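Local coordinates for N-methyltransferase (Streptoalloteichus sp. ATCC 53650, PDB 5BSZ), which probably transfers a methyl group from S-adenosylmethionine to the amine of a trideoxysugar used in kedarcidin biosynthesis, at residues A110-G116 with V143-W149; G57-A63 with A84-L89. All coordinates share one frame; numbering follows the deposited sequence.

Contact 1. Residues A110-G116 with V143-W149; sequences AVCCLTG and VLVIDPW. With SAH (S-adenosyl-L-homocysteine), chain B.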
ATOM      1  N   ALA A 110      43.390  -9.073  10.412  1.00 16.64           N
ATOM      2  CA  ALA A 110      42.566  -9.004   9.169  1.00 18.26           C
ATOM      3  C   ALA A 110      41.310  -8.152   9.367  1.00 17.80           C
ATOM      4  O   ALA A 110      40.704  -8.113  10.461  1.00 17.64           O
ATOM      5  CB  ALA A 110      42.127 -10.392   8.781  1.00 17.04           C
ATOM      6  N   VAL A 111      40.917  -7.467   8.300  1.00 19.98           N
ATOM      7  CA  VAL A 111      39.624  -6.757   8.261  1.00 17.71           C
ATOM      8  C   VAL A 111      38.870  -7.234   6.993  1.00 19.58           C
ATOM      9  O   VAL A 111      39.419  -7.269   5.865  1.00 18.22           O
ATOM     10  CB  VAL A 111      39.825  -5.230   8.278  1.00 18.43           C
ATOM     11  CG1 VAL A 111      38.507  -4.468   8.131  1.00 17.36           C
ATOM     12  CG2 VAL A 111      40.516  -4.728   9.563  1.00 20.09           C
ATOM     13  N   CYS A 112      37.601  -7.591   7.159  1.00 16.14           N
ATOM     14  CA  CYS A 112      36.818  -7.938   5.977  1.00 15.49           C
ATOM     15  C   CYS A 112      35.517  -7.155   5.889  1.00 14.50           C
ATOM     16  O   CYS A 112      34.967  -6.651   6.889  1.00 15.01           O
ATOM     17  CB  CYS A 112      36.600  -9.452   5.876  1.00 15.25           C
ATOM     18  SG  CYS A 112      35.672 -10.173   7.251  1.00 17.17           S
ATOM     19  N   CYS A 113      35.013  -7.052   4.664  1.00 15.19           N
ATOM     20  CA  CYS A 113      33.687  -6.504   4.436  1.00 12.45           C
ATOM     21  C   CYS A 113      33.056  -7.339   3.316  1.00 13.51           C
ATOM     22  O   CYS A 113      33.583  -7.360   2.189  1.00 14.11           O
ATOM     23  CB  CYS A 113      33.865  -5.056   4.013  1.00 16.38           C
ATOM     24  SG  CYS A 113      32.306  -4.178   3.729  1.00 14.61           S
ATOM     25  N   LEU A 114      31.989  -8.047   3.641  1.00 12.82           N
ATOM     26  CA  LEU A 114      31.557  -9.159   2.814  1.00 13.90           C
ATOM     27  C   LEU A 114      30.232  -8.888   2.092  1.00 13.42           C
ATOM     28  O   LEU A 114      29.490  -7.991   2.470  1.00 15.38           O
ATOM     29  CB  LEU A 114      31.429 -10.409   3.675  1.00 12.85           C
ATOM     30  CG  LEU A 114      32.733 -10.853   4.331  1.00 14.24           C
ATOM     31  CD1 LEU A 114      32.497 -12.085   5.177  1.00 18.15           C
ATOM     32  CD2 LEU A 114      33.806 -11.141   3.296  1.00 18.06           C
ATOM     33  N   THR A 115      29.951  -9.737   1.106  1.00 16.41           N
ATOM     34  CA  THR A 115      28.730  -9.757   0.314  1.00 18.27           C
ATOM     35  C   THR A 115      28.333  -8.434  -0.308  1.00 19.00           C
ATOM     36  O   THR A 115      27.170  -8.091  -0.374  1.00 19.37           O
ATOM     37  CB  THR A 115      27.580 -10.378   1.120  1.00 19.42           C
ATOM     38  OG1 THR A 115      27.243  -9.529   2.210  1.00 25.97           O
ATOM     39  CG2 THR A 115      28.068 -11.582   1.716  1.00 17.77           C
ATOM     40  N   GLY A 116      29.321  -7.733  -0.837  1.00 16.81           N
ATOM     41  CA  GLY A 116      29.129  -6.486  -1.514  1.00 15.92           C
ATOM     42  C   GLY A 116      28.760  -5.290  -0.694  1.00 15.80           C
ATOM     43  O   GLY A 116      28.312  -4.289  -1.261  1.00 13.46           O
ATOM     44  N   VAL A 143      45.869  -7.871   6.599  1.00 20.06           N
ATOM     45  CA  VAL A 143      45.130  -8.213   5.360  1.00 17.23           C
ATOM     46  C   VAL A 143      43.700  -7.650   5.355  1.00 17.35           C
ATOM     47  O   VAL A 143      42.897  -7.878   6.285  1.00 15.00           O
ATOM     48  CB  VAL A 143      45.049  -9.723   5.180  1.00 17.62           C
ATOM     49  CG1 VAL A 143      44.549 -10.115   3.797  1.00 17.32           C
ATOM     50  CG2 VAL A 143      46.415 -10.398   5.427  1.00 22.63           C
ATOM     51  N   LEU A 144      43.407  -6.944   4.276  1.00 16.80           N
ATOM     52  CA  LEU A 144      42.108  -6.312   4.084  1.00 19.16           C
ATOM     53  C   LEU A 144      41.438  -7.086   2.951  1.00 16.67           C
ATOM     54  O   LEU A 144      42.013  -7.245   1.861  1.00 19.68           O
ATOM     55  CB  LEU A 144      42.290  -4.849   3.746  1.00 18.67           C
ATOM     56  CG  LEU A 144      41.101  -3.920   4.010  1.00 25.12           C
ATOM     57  CD1 LEU A 144      41.591  -2.510   3.716  1.00 27.24           C
ATOM     58  CD2 LEU A 144      39.890  -4.238   3.160  1.00 28.52           C
ATOM     59  N   VAL A 145      40.297  -7.673   3.258  1.00 17.86           N
ATOM     60  CA  VAL A 145      39.540  -8.500   2.288  1.00 17.79           C
ATOM     61  C   VAL A 145      38.178  -7.881   1.977  1.00 19.51           C
ATOM     62  O   VAL A 145      37.278  -7.765   2.828  1.00 19.34           O
ATOM     63  CB  VAL A 145      39.329  -9.931   2.798  1.00 21.33           C
ATOM     64  CG1 VAL A 145      38.693 -10.837   1.786  1.00 20.41           C
ATOM     65  CG2 VAL A 145      40.620 -10.577   3.291  1.00 20.42           C
ATOM     66  N   ILE A 146      38.001  -7.529   0.712  1.00 16.54           N
ATOM     67  CA  ILE A 146      36.707  -6.974   0.224  1.00 17.32           C
ATOM     68  C   ILE A 146      36.067  -7.924  -0.778  1.00 17.81           C
ATOM     69  O   ILE A 146      36.712  -8.332  -1.762  1.00 16.81           O
ATOM     70  CB  ILE A 146      36.948  -5.638  -0.470  1.00 19.33           C
ATOM     71  CG1 ILE A 146      37.546  -4.644   0.519  1.00 20.92           C
ATOM     72  CG2 ILE A 146      35.650  -5.108  -1.077  1.00 19.86           C
ATOM     73  CD1 ILE A 146      38.043  -3.372  -0.135  1.00 23.01           C
ATOM     74  N   ASP A 147      34.859  -8.362  -0.427  1.00 18.51           N
ATOM     75  CA  ASP A 147      33.981  -9.095  -1.314  1.00 16.87           C
ATOM     76  C   ASP A 147      33.136  -8.028  -2.026  1.00 14.71           C
ATOM     77  O   ASP A 147      32.171  -7.507  -1.466  1.00 16.47           O
ATOM     78  CB  ASP A 147      33.087 -10.057  -0.517  1.00 14.84           C
ATOM     79  CG  ASP A 147      32.143 -10.892  -1.407  1.00 18.15           C
ATOM     80  OD1 ASP A 147      32.328 -10.900  -2.658  1.00 16.88           O
ATOM     81  OD2 ASP A 147      31.191 -11.506  -0.842  1.00 15.26           O
ATOM     82  N   PRO A 148      33.568  -7.621  -3.220  1.00 16.31           N
ATOM     83  CA  PRO A 148      32.987  -6.484  -3.904  1.00 15.92           C
ATOM     84  C   PRO A 148      31.578  -6.793  -4.380  1.00 13.05           C
ATOM     85  O   PRO A 148      31.186  -7.959  -4.458  1.00 14.70           O
ATOM     86  CB  PRO A 148      33.935  -6.277  -5.104  1.00 16.00           C
ATOM     87  CG  PRO A 148      34.309  -7.664  -5.453  1.00 19.45           C
ATOM     88  CD  PRO A 148      34.470  -8.365  -4.116  1.00 18.89           C
ATOM     89  N   TRP A 149      30.804  -5.749  -4.632  1.00 13.93           N
ATOM     90  CA  TRP A 149      29.549  -5.914  -5.392  1.00 13.24           C
ATOM     91  C   TRP A 149      29.957  -5.969  -6.871  1.00 18.92           C
ATOM     92  O   TRP A 149      31.177  -5.850  -7.199  1.00 14.84           O
ATOM     93  CB  TRP A 149      28.619  -4.727  -5.089  1.00 13.39           C
ATOM     94  CG  TRP A 149      27.275  -4.794  -5.777  1.00 12.65           C
ATOM     95  CD1 TRP A 149      26.764  -3.848  -6.619  1.00 15.12           C
ATOM     96  CD2 TRP A 149      26.299  -5.848  -5.740  1.00 14.19           C
ATOM     97  NE1 TRP A 149      25.549  -4.239  -7.085  1.00 15.00           N
ATOM     98  CE2 TRP A 149      25.241  -5.470  -6.573  1.00 13.13           C
ATOM     99  CE3 TRP A 149      26.207  -7.062  -5.072  1.00 15.00           C
ATOM    100  CZ2 TRP A 149      24.111  -6.269  -6.766  1.00 15.95           C
ATOM    101  CZ3 TRP A 149      25.069  -7.843  -5.250  1.00 16.06           C
ATOM    102  CH2 TRP A 149      24.050  -7.457  -6.121  1.00 15.83           C
TER
HETATM  103  N   SAH B 301      28.264  -8.658   5.553  1.00 24.51           N
HETATM  104  CA  SAH B 301      26.883  -9.148   5.922  1.00 24.52           C
HETATM  105  CB  SAH B 301      25.775  -8.077   5.812  1.00 21.33           C
HETATM  106  CG  SAH B 301      24.793  -8.058   4.667  1.00 24.60           C
HETATM  107  SD  SAH B 301      23.542  -6.819   4.651  1.00 19.83           S
HETATM  108  C   SAH B 301      26.702 -10.414   5.139  1.00 25.41           C
HETATM  109  O   SAH B 301      27.458 -10.791   4.252  1.00 20.61           O
HETATM  110  OXT SAH B 301      25.858 -11.182   5.489  1.00 24.40           O
HETATM  111  C5' SAH B 301      24.391  -5.262   4.633  1.00 20.97           C
HETATM  112  C4' SAH B 301      24.592  -4.767   6.078  1.00 21.28           C
HETATM  113  O4' SAH B 301      25.339  -3.536   6.090  1.00 22.79           O
HETATM  114  C3' SAH B 301      23.283  -4.421   6.781  1.00 20.00           C
HETATM  115  O3' SAH B 301      23.222  -5.204   7.970  1.00 17.62           O
HETATM  116  C2' SAH B 301      23.332  -2.949   7.159  1.00 21.02           C
HETATM  117  O2' SAH B 301      22.756  -2.685   8.463  1.00 20.30           O
HETATM  118  C1' SAH B 301      24.811  -2.672   7.084  1.00 22.10           C
HETATM  119  N9  SAH B 301      25.175  -1.278   6.766  1.00 25.36           N
HETATM  120  C8  SAH B 301      24.589  -0.450   5.851  1.00 24.79           C
HETATM  121  N7  SAH B 301      25.187   0.762   5.864  1.00 28.41           N
HETATM  122  C5  SAH B 301      26.139   0.708   6.832  1.00 22.02           C
HETATM  123  C6  SAH B 301      27.112   1.656   7.368  1.00 20.57           C
HETATM  124  N6  SAH B 301      27.115   2.880   6.808  1.00 22.95           N
HETATM  125  N1  SAH B 301      27.942   1.211   8.339  1.00 20.07           N
HETATM  126  C2  SAH B 301      27.861  -0.015   8.867  1.00 17.33           C
HETATM  127  N3  SAH B 301      27.000  -0.952   8.432  1.00 19.29           N
HETATM  128  C4  SAH B 301      26.140  -0.642   7.432  1.00 20.90           C
HETATM  129  O   HOH W   1      31.951  -5.651   0.500  1.00 13.61           O
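Strands 110-113 and 143-146 are the two strands of a beta-alpha-beta crossover, with helix 124-135 between them in the chain, and they lie side by side and parallel in the Rossmann-like sheet. The ladder alternates in the usual parallel way: V111 N gives to V143 O, V145 N to V111 O at 2.8 Å, C113 N to V145 O and D147 N to C113 O. A110, C112, V143 and V145 point to one face, where C112 CB meets V145 CB at 4.1 Å; V111, C113, L144 and I146 point to the other, against helix 124-135.

Past the strand ends D147 takes over. With CG anti to the backbone N (chi1 -179°), its carboxylate reaches across to the 114-116 turn, and OD2 accepts T115 N at 2.9 Å from above the carboxylate plane, in a bent bond (135° at the hydrogen). OD1 is engaged by R238, so both oxygens have work. The backbone O of D147 takes G116 N at 2.9 Å, and a water joins that same oxygen to C113 O. L114 CD2 rests on D147 CB, the two side chains crossing at about a right angle. G116 has positive phi, which favours glycine, and a CB there would sit tightly against CE3 of the W149 side chain, whose NE1 bonds to S185 and whose nearest atom lies about 4 Å from the bound thymidine.

The turn presents L114 O to the amino N of S-adenosyl-L-homocysteine, a weak bond of 3.4 Å. Cofactor binding at the C-terminal ends of parallel strands is the hallmark of the class I methyltransferase fold.

Contact 2. Residues G57-A63 with A84-L89; sequences GTGEHLA and AAERKL. With SAH (S-adenosyl-L-homocysteine), chain B; EDO (1,2-ethanediol), chain D.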
ATOM      1  N   GLY A  57      26.121  -7.613   9.680  1.00 18.25           N
ATOM      2  CA  GLY A  57      24.730  -8.169   9.657  1.00 17.18           C
ATOM      3  C   GLY A  57      24.468  -8.978  10.926  1.00 18.80           C
ATOM      4  O   GLY A  57      24.822  -8.540  12.027  1.00 20.28           O
ATOM      5  N   THR A  58      23.952 -10.183  10.753  1.00 19.79           N
ATOM      6  CA  THR A  58      23.553 -11.071  11.863  1.00 27.37           C
ATOM      7  C   THR A  58      24.769 -11.657  12.581  1.00 25.70           C
ATOM      8  O   THR A  58      24.600 -12.345  13.569  1.00 21.41           O
ATOM      9  CB  THR A  58      22.772 -12.310  11.366  1.00 24.23           C
ATOM     10  OG1 THR A  58      23.603 -13.074  10.479  1.00 33.34           O
ATOM     11  CG2 THR A  58      21.559 -11.918  10.605  1.00 31.73           C
ATOM     12  N   GLY A  59      25.984 -11.439  12.074  1.00 23.19           N
ATOM     13  CA  GLY A  59      27.155 -12.033  12.706  1.00 26.13           C
ATOM     14  C   GLY A  59      27.410 -13.487  12.330  1.00 22.54           C
ATOM     15  O   GLY A  59      28.264 -14.169  12.916  1.00 20.38           O
ATOM     16  N   GLU A  60      26.711 -13.967  11.308  1.00 21.22           N
ATOM     17  CA  GLU A  60      26.874 -15.344  10.954  1.00 18.84           C
ATOM     18  C   GLU A  60      28.235 -15.715  10.376  1.00 22.33           C
ATOM     19  O   GLU A  60      28.757 -16.804  10.683  1.00 21.50           O
ATOM     20  CB  GLU A  60      25.719 -15.803  10.074  1.00 25.12           C
ATOM     21  CG  GLU A  60      25.835 -17.272   9.773  1.00 30.86           C
ATOM     22  CD  GLU A  60      25.132 -18.112  10.826  1.00 40.29           C
ATOM     23  OE1 GLU A  60      25.018 -19.330  10.588  1.00 42.53           O
ATOM     24  OE2 GLU A  60      24.669 -17.551  11.844  1.00 37.50           O
ATOM     25  N   HIS A  61      28.826 -14.858   9.543  1.00 19.28           N
ATOM     26  CA  HIS A  61      30.168 -15.136   9.093  1.00 17.78           C
ATOM     27  C   HIS A  61      31.119 -15.163  10.318  1.00 19.91           C
ATOM     28  O   HIS A  61      32.018 -15.997  10.390  1.00 17.51           O
ATOM     29  CB  HIS A  61      30.702 -14.102   8.099  1.00 17.77           C
ATOM     30  CG  HIS A  61      30.055 -14.152   6.742  1.00 20.16           C
ATOM     31  ND1 HIS A  61      29.072 -13.269   6.346  1.00 19.81           N
ATOM     32  CD2 HIS A  61      30.284 -14.960   5.676  1.00 25.68           C
ATOM     33  CE1 HIS A  61      28.701 -13.560   5.107  1.00 19.78           C
ATOM     34  NE2 HIS A  61      29.447 -14.553   4.661  1.00 21.51           N
ATOM     35  N   LEU A  62      30.966 -14.219  11.234  1.00 17.84           N
ATOM     36  CA  LEU A  62      31.822 -14.213  12.433  1.00 20.43           C
ATOM     37  C   LEU A  62      31.736 -15.531  13.233  1.00 20.15           C
ATOM     38  O   LEU A  62      32.738 -16.010  13.788  1.00 19.31           O
ATOM     39  CB  LEU A  62      31.474 -12.994  13.328  1.00 19.43           C
ATOM     40  CG  LEU A  62      32.052 -11.649  12.935  1.00 20.00           C
ATOM     41  CD1 LEU A  62      31.427 -10.529  13.778  1.00 20.00           C
ATOM     42  CD2 LEU A  62      33.553 -11.742  13.093  1.00 23.02           C
ATOM     43  N   ALA A  63      30.543 -16.116  13.273  1.00 20.87           N
ATOM     44  CA  ALA A  63      30.327 -17.375  13.985  1.00 23.23           C
ATOM     45  C   ALA A  63      31.154 -18.483  13.361  1.00 26.31           C
ATOM     46  O   ALA A  63      31.689 -19.333  14.079  1.00 22.46           O
ATOM     47  CB  ALA A  63      28.841 -17.729  14.046  1.00 24.23           C
ATOM     48  N   ALA A  84      21.453  -8.414  17.573  1.00 31.08           N
ATOM     49  CA  ALA A  84      21.309  -9.811  17.160  1.00 30.32           C
ATOM     50  C   ALA A  84      22.657 -10.491  16.931  1.00 26.57           C
ATOM     51  O   ALA A  84      22.892 -11.609  17.348  1.00 26.82           O
ATOM     52  CB  ALA A  84      20.446  -9.952  15.907  1.00 29.21           C
ATOM     53  N   ALA A  85      23.587  -9.805  16.292  1.00 25.54           N
ATOM     54  CA  ALA A  85      24.914 -10.370  16.163  1.00 21.58           C
ATOM     55  C   ALA A  85      25.535 -10.646  17.542  1.00 25.36           C
ATOM     56  O   ALA A  85      26.134 -11.702  17.795  1.00 24.41           O
ATOM     57  CB  ALA A  85      25.770  -9.411  15.361  1.00 22.02           C
ATOM     58  N   GLU A  86      25.409  -9.685  18.450  1.00 30.45           N
ATOM     59  CA  GLU A  86      26.091  -9.813  19.721  1.00 37.34           C
ATOM     60  C   GLU A  86      25.511 -10.936  20.563  1.00 35.04           C
ATOM     61  O   GLU A  86      26.242 -11.627  21.235  1.00 32.94           O
ATOM     62  CB  GLU A  86      26.073  -8.520  20.524  1.00 44.56           C
ATOM     63  CG  GLU A  86      27.241  -8.470  21.498  1.00 58.81           C
ATOM     64  CD  GLU A  86      27.449  -7.079  22.056  1.00 58.78           C
ATOM     65  OE1 GLU A  86      26.564  -6.710  22.863  1.00 40.10           O
ATOM     66  OE2 GLU A  86      28.442  -6.394  21.653  1.00 47.68           O
ATOM     67  N   ARG A  87      24.195 -11.073  20.523  1.00 38.31           N
ATOM     68  CA  ARG A  87      23.481 -12.208  21.068  1.00 40.93           C
ATOM     69  C   ARG A  87      24.021 -13.524  20.549  1.00 37.77           C
ATOM     70  O   ARG A  87      24.126 -14.468  21.324  1.00 37.39           O
ATOM     71  CB  ARG A  87      22.005 -12.094  20.673  1.00 46.84           C
ATOM     72  CG  ARG A  87      21.006 -12.586  21.704  1.00 56.76           C
ATOM     73  CD  ARG A  87      19.573 -12.307  21.255  1.00 53.99           C
ATOM     74  NE  ARG A  87      19.315 -10.877  21.090  1.00 62.19           N
ATOM     75  CZ  ARG A  87      18.813 -10.293  19.999  1.00 61.28           C
ATOM     76  NH1 ARG A  87      18.461 -10.988  18.919  1.00 58.79           N
ATOM     77  NH2 ARG A  87      18.647  -8.982  20.000  1.00 60.88           N
ATOM     78  N   LYS A  88      24.345 -13.620  19.256  1.00 35.81           N
ATOM     79  CA  LYS A  88      24.701 -14.916  18.672  1.00 31.06           C
ATOM     80  C   LYS A  88      26.136 -15.335  18.964  1.00 31.12           C
ATOM     81  O   LYS A  88      26.441 -16.498  18.937  1.00 33.49           O
ATOM     82  CB  LYS A  88      24.445 -14.921  17.171  1.00 40.86           C
ATOM     83  CG  LYS A  88      25.127 -16.036  16.395  1.00 43.63           C
ATOM     84  CD  LYS A  88      25.105 -15.674  14.916  1.00 47.30           C
ATOM     85  CE  LYS A  88      23.751 -16.034  14.344  1.00 52.43           C
ATOM     86  NZ  LYS A  88      23.384 -15.136  13.224  1.00 57.81           N
ATOM     87  N   LEU A  89      27.015 -14.379  19.233  1.00 26.54           N
ATOM     88  CA  LEU A  89      28.436 -14.616  19.381  1.00 27.44           C
ATOM     89  C   LEU A  89      28.737 -14.691  20.884  1.00 29.43           C
ATOM     90  O   LEU A  89      27.899 -14.327  21.697  1.00 32.32           O
ATOM     91  CB  LEU A  89      29.209 -13.471  18.720  1.00 24.03           C
ATOM     92  CG  LEU A  89      28.948 -13.385  17.205  1.00 27.43           C
ATOM     93  CD1 LEU A  89      29.512 -12.078  16.630  1.00 26.24           C
ATOM     94  CD2 LEU A  89      29.585 -14.606  16.556  1.00 29.47           C
TER
HETATM   95  N   SAH B 301      28.264  -8.658   5.553  1.00 24.51           N
HETATM   96  CA  SAH B 301      26.883  -9.148   5.922  1.00 24.52           C
HETATM   97  CB  SAH B 301      25.775  -8.077   5.812  1.00 21.33           C
HETATM   98  CG  SAH B 301      24.793  -8.058   4.667  1.00 24.60           C
HETATM   99  SD  SAH B 301      23.542  -6.819   4.651  1.00 19.83           S
HETATM  100  C   SAH B 301      26.702 -10.414   5.139  1.00 25.41           C
HETATM  101  O   SAH B 301      27.458 -10.791   4.252  1.00 20.61           O
HETATM  102  OXT SAH B 301      25.858 -11.182   5.489  1.00 24.40           O
HETATM  103  C5' SAH B 301      24.391  -5.262   4.633  1.00 20.97           C
HETATM  104  C4' SAH B 301      24.592  -4.767   6.078  1.00 21.28           C
HETATM  105  O4' SAH B 301      25.339  -3.536   6.090  1.00 22.79           O
HETATM  106  C3' SAH B 301      23.283  -4.421   6.781  1.00 20.00           C
HETATM  107  O3' SAH B 301      23.222  -5.204   7.970  1.00 17.62           O
HETATM  108  C2' SAH B 301      23.332  -2.949   7.159  1.00 21.02           C
HETATM  109  O2' SAH B 301      22.756  -2.685   8.463  1.00 20.30           O
HETATM  110  C1' SAH B 301      24.811  -2.672   7.084  1.00 22.10           C
HETATM  111  N9  SAH B 301      25.175  -1.278   6.766  1.00 25.36           N
HETATM  112  C8  SAH B 301      24.589  -0.450   5.851  1.00 24.79           C
HETATM  113  N7  SAH B 301      25.187   0.762   5.864  1.00 28.41           N
HETATM  114  C5  SAH B 301      26.139   0.708   6.832  1.00 22.02           C
HETATM  115  C6  SAH B 301      27.112   1.656   7.368  1.00 20.57           C
HETATM  116  N6  SAH B 301      27.115   2.880   6.808  1.00 22.95           N
HETATM  117  N1  SAH B 301      27.942   1.211   8.339  1.00 20.07           N
HETATM  118  C2  SAH B 301      27.861  -0.015   8.867  1.00 17.33           C
HETATM  119  N3  SAH B 301      27.000  -0.952   8.432  1.00 19.29           N
HETATM  120  C4  SAH B 301      26.140  -0.642   7.432  1.00 20.90           C
HETATM  121  C1  EDO D 303      25.751 -13.781  23.347  1.00 49.38           C
HETATM  122  O1  EDO D 303      25.761 -15.211  23.476  1.00 55.05           O
HETATM  123  C2  EDO D 303      26.906 -13.181  24.135  1.00 52.14           C
HETATM  124  O2  EDO D 303      27.595 -12.230  23.313  1.00 52.02           O
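K88, near the end of helix 79-88, reaches over to T58 and E60 at the start of helix 60-65. From CB its chain runs out nearly straight through CG to CD, which sits 3.6 Å from T58 O. There it bends (chi3 -81°), carrying CE to 3.1 Å from E60 OE2 and NZ into a double grip. NZ donates to T58 O at 3.1 Å, approaching from above the carbonyl plane, and makes a salt bridge with E60 OE2 at 3.1 Å, weak as a hydrogen bond. E60 meets it crosswise, its chain bent at chi2.

Deeper in, the contact is apolar. L89 CD1 packs on L62 CD1 at 3.8 Å, while L89 CD2 lies against the backbone and CB of A63. A85 lies against the turn: its CA points a C-H at T58 O, and its CB rests 3.6 Å from G57 O. G59, the N-cap of helix 60-65, has backbone angles that by themselves call for glycine, and a CB would also hit A85 CB and crowd L89 CD1.

H61 leaves that helix in another direction, CE1 coming within 3.7 Å of OXT of S-adenosyl-L-homocysteine, with the carboxylate carbon at the ring edge and NE2 bonded to E33. Cutting this side chain back to alanine is likely to leave E33 without its hydrogen-bond mate and to open a gap beside the cofactor carboxylate.

The chemistry is thus divided: leucine and alanine side chains pack where the two helices meet, and an exposed lysine bridges them, its charge probably steadied by the E60 carboxylate and the T58 carbonyl.

In the fold
Contact 2 is complete before contact 1 begins in the chain, and their centres lie about 17 Å apart. The two share one Rossmann-like sheet: strand 50-54 leads into residues 57-63 and is the direct neighbour of strand 110-113, while strand 71-76, on the other side of 50-54, leads into helix 79-88. Contact 1 therefore joins strands within the sheet, and contact 2 joins two helices that follow adjacent strands. They meet where L114 CD1 packs on H61 CG at 3.6 Å. Both reach S-adenosyl-L-homocysteine, so the first turn of helix 60-65, through H61, and the turn after strand 110-113 together line its amino-acid end, with contact 1 also extending toward the thymidine pocket.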